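Local coordinates for protein nitrite oxidoreductase subunit A (Kuenenia stuttgartiensis, PDB 7B04) that belongs to the molybdopterin oxidoreductase family and carries a molybdenum atom, two MD1 molecules and an iron/sulfur cluster, at residues G263-S268 against L610-A615. Residues are numbered along the deposited sequence; the frame is centred on the assembly and turned at random.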
ATOM      1  N   GLY B 263     -40.557  -1.085   2.622  1.00 32.16           N
ATOM      2  CA  GLY B 263     -39.503  -1.543   3.498  1.00 41.72           C
ATOM      3  C   GLY B 263     -38.385  -0.538   3.660  1.00 45.51           C
ATOM      4  O   GLY B 263     -38.564   0.676   3.493  1.00 47.47           O
ATOM      5  N   GLY B 264     -37.204  -1.061   3.961  1.00 37.42           N
ATOM      6  CA  GLY B 264     -36.069  -0.227   4.265  1.00 36.86           C
ATOM      7  C   GLY B 264     -35.570   0.485   3.034  1.00 34.44           C
ATOM      8  O   GLY B 264     -35.980   0.224   1.907  1.00 40.89           O
ATOM      9  N   ARG B 265     -34.716   1.467   3.262  1.00 24.03           N
ATOM     10  CA  ARG B 265     -34.127   2.238   2.182  1.00 37.84           C
ATOM     11  C   ARG B 265     -32.682   1.823   1.944  1.00 35.10           C
ATOM     12  O   ARG B 265     -31.867   1.797   2.876  1.00 37.47           O
ATOM     13  CB  ARG B 265     -34.225   3.721   2.481  1.00 40.01           C
ATOM     14  CG  ARG B 265     -35.577   4.250   2.077  1.00 38.46           C
ATOM     15  CD  ARG B 265     -35.603   5.732   2.092  1.00 37.22           C
ATOM     16  NE  ARG B 265     -35.252   6.263   0.781  1.00 32.16           N
ATOM     17  CZ  ARG B 265     -35.517   7.503   0.389  1.00 36.19           C
ATOM     18  NH1 ARG B 265     -35.162   7.913  -0.823  1.00 38.29           N
ATOM     19  NH2 ARG B 265     -36.126   8.343   1.219  1.00 37.60           N
ATOM     20  N   ASN B 266     -32.385   1.465   0.699  1.00 30.72           N
ATOM     21  CA  ASN B 266     -31.059   1.001   0.325  1.00 30.62           C
ATOM     22  C   ASN B 266     -30.111   2.189   0.222  1.00 35.07           C
ATOM     23  O   ASN B 266     -30.369   3.148  -0.516  1.00 37.42           O
ATOM     24  CB  ASN B 266     -31.129   0.260  -1.004  1.00 28.86           C
ATOM     25  CG  ASN B 266     -32.050  -0.938  -0.970  1.00 41.01           C
ATOM     26  OD1 ASN B 266     -32.349  -1.477   0.095  1.00 41.07           O
ATOM     27  ND2 ASN B 266     -32.531  -1.346  -2.143  1.00 44.09           N
ATOM     28  N   TRP B 267     -29.047   2.154   1.015  1.00 39.17           N
ATOM     29  CA  TRP B 267     -28.061   3.227   1.018  1.00 35.45           C
ATOM     30  C   TRP B 267     -27.030   3.004  -0.084  1.00 33.55           C
ATOM     31  O   TRP B 267     -26.563   1.877  -0.302  1.00 34.74           O
ATOM     32  CB  TRP B 267     -27.383   3.321   2.384  1.00 39.06           C
ATOM     33  CG  TRP B 267     -27.965   4.436   3.154  1.00 40.35           C
ATOM     34  CD1 TRP B 267     -29.142   5.062   2.881  1.00 43.67           C
ATOM     35  CD2 TRP B 267     -27.432   5.065   4.323  1.00 45.00           C
ATOM     36  NE1 TRP B 267     -29.368   6.055   3.792  1.00 46.80           N
ATOM     37  CE2 TRP B 267     -28.339   6.074   4.696  1.00 48.51           C
ATOM     38  CE3 TRP B 267     -26.279   4.878   5.088  1.00 38.69           C
ATOM     39  CZ2 TRP B 267     -28.133   6.892   5.802  1.00 42.54           C
ATOM     40  CZ3 TRP B 267     -26.073   5.698   6.189  1.00 33.21           C
ATOM     41  CH2 TRP B 267     -26.999   6.690   6.535  1.00 32.55           C
ATOM     42  N   SER B 268     -26.668   4.088  -0.759  1.00 35.43           N
ATOM     43  CA  SER B 268     -25.820   4.008  -1.933  1.00 33.52           C
ATOM     44  C   SER B 268     -24.358   3.834  -1.525  1.00 29.87           C
ATOM     45  O   SER B 268     -23.959   4.102  -0.384  1.00 37.07           O
ATOM     46  CB  SER B 268     -25.988   5.270  -2.790  1.00 35.55           C
ATOM     47  OG  SER B 268     -25.716   6.434  -2.024  1.00 31.41           O
ATOM     48  N   LEU B 610     -36.742   1.684  -1.259  1.00 38.12           N
ATOM     49  CA  LEU B 610     -36.503   2.897  -2.029  1.00 35.03           C
ATOM     50  C   LEU B 610     -35.057   3.334  -1.841  1.00 34.34           C
ATOM     51  O   LEU B 610     -34.636   3.636  -0.720  1.00 37.78           O
ATOM     52  CB  LEU B 610     -37.467   4.002  -1.601  1.00 32.70           C
ATOM     53  CG  LEU B 610     -37.368   5.325  -2.359  1.00 34.72           C
ATOM     54  CD1 LEU B 610     -37.652   5.119  -3.839  1.00 35.15           C
ATOM     55  CD2 LEU B 610     -38.327   6.339  -1.760  1.00 34.83           C
ATOM     56  N   ASP B 611     -34.301   3.365  -2.933  1.00 34.19           N
ATOM     57  CA  ASP B 611     -32.892   3.719  -2.844  1.00 31.83           C
ATOM     58  C   ASP B 611     -32.725   5.149  -2.342  1.00 30.91           C
ATOM     59  O   ASP B 611     -33.563   6.023  -2.583  1.00 30.14           O
ATOM     60  CB  ASP B 611     -32.219   3.555  -4.205  1.00 38.98           C
ATOM     61  CG  ASP B 611     -32.200   2.114  -4.675  1.00 40.63           C
ATOM     62  OD1 ASP B 611     -32.217   1.206  -3.819  1.00 36.58           O
ATOM     63  OD2 ASP B 611     -32.171   1.890  -5.902  1.00 58.28           O
ATOM     64  N   GLU B 612     -31.628   5.378  -1.622  1.00 35.62           N
ATOM     65  CA  GLU B 612     -31.306   6.691  -1.084  1.00 28.99           C
ATOM     66  C   GLU B 612     -29.801   6.902  -1.163  1.00 34.22           C
ATOM     67  O   GLU B 612     -29.022   5.945  -1.149  1.00 43.44           O
ATOM     68  CB  GLU B 612     -31.794   6.839   0.369  1.00 29.41           C
ATOM     69  CG  GLU B 612     -31.404   8.151   1.049  1.00 35.05           C
ATOM     70  CD  GLU B 612     -31.920   8.257   2.469  1.00 38.37           C
ATOM     71  OE1 GLU B 612     -32.723   7.395   2.876  1.00 40.21           O
ATOM     72  OE2 GLU B 612     -31.515   9.200   3.181  1.00 39.10           O
ATOM     73  N   GLU B 613     -29.403   8.168  -1.247  1.00 35.06           N
ATOM     74  CA  GLU B 613     -28.000   8.556  -1.234  1.00 34.77           C
ATOM     75  C   GLU B 613     -27.548   8.867   0.186  1.00 39.42           C
ATOM     76  O   GLU B 613     -28.253   9.539   0.944  1.00 38.88           O
ATOM     77  CB  GLU B 613     -27.761   9.768  -2.133  1.00 36.89           C
ATOM     78  CG  GLU B 613     -26.486   9.678  -2.938  1.00 39.95           C
ATOM     79  CD  GLU B 613     -25.245   9.680  -2.083  1.00 40.56           C
ATOM     80  OE1 GLU B 613     -25.286  10.275  -0.994  1.00 41.56           O
ATOM     81  OE2 GLU B 613     -24.233   9.080  -2.492  1.00 40.07           O
ATOM     82  N   VAL B 614     -26.359   8.374   0.539  1.00 37.83           N
ATOM     83  CA  VAL B 614     -25.856   8.533   1.901  1.00 36.00           C
ATOM     84  C   VAL B 614     -25.524   9.991   2.216  1.00 30.26           C
ATOM     85  O   VAL B 614     -25.636  10.419   3.371  1.00 35.10           O
ATOM     86  CB  VAL B 614     -24.630   7.621   2.105  1.00 35.60           C
ATOM     87  CG1 VAL B 614     -24.031   7.809   3.491  1.00 38.47           C
ATOM     88  CG2 VAL B 614     -25.005   6.165   1.876  1.00 34.21           C
ATOM     89  N   ALA B 615     -25.136  10.784   1.209  1.00 27.28           N
ATOM     90  CA  ALA B 615     -24.616  12.126   1.476  1.00 39.29           C
ATOM     91  C   ALA B 615     -25.623  13.009   2.200  1.00 35.36           C
ATOM     92  O   ALA B 615     -25.227  13.950   2.896  1.00 40.24           O
ATOM     93  CB  ALA B 615     -24.174  12.803   0.182  1.00 36.51           C
TER
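R265 NH1 is held by two carbonyl oxygens, D611 O across the contact and M642 O from a neighbouring loop. The bond from R265 NH1 to D611 O, 3.0 Å long, is nearly straight (174°) and lies in the guanidinium plane. Beside it, R265 NE donates to L610 O at 3.1 Å. Both nitrogens stand above the planes of the carbonyls they meet across the contact. CG is anti to the carbonyl carbon (chi1 -84°) and the chain bends at chi3, which turns these N-H groups onto 610-615. L610 CD2 lies over one face of the guanidinium, toward its rim, and E612 OE1 likewise over the opposite face, a salt bridge of charge alone, since no N-H points at it. OE1 is also paired with K223, so the buried carboxylate has two cationic neighbours. Strand 265-266 is the outermost of a mixed sheet, next to 222-226, and 610-615 runs along its other side. Here W267 and E612 form a single bridge: E612 N donates to N266 O at 2.8 Å, and S268 N makes a weak bond to E612 O. N266 ND2 donates to D611 OD1 (3.1 Å), while N266 OD1 takes a hydrogen bond from N243 ND2. Further along, V614 lays CG1 over the six-membered ring of W267 in a CH-pi contact, 4.2 Å from the centroid, while the E612 carboxylate lies at the ring's edge, its plane 80° from the indole. S268 OG accepts a bond from V614 N at 3.3 Å, just ahead of helix 615-618.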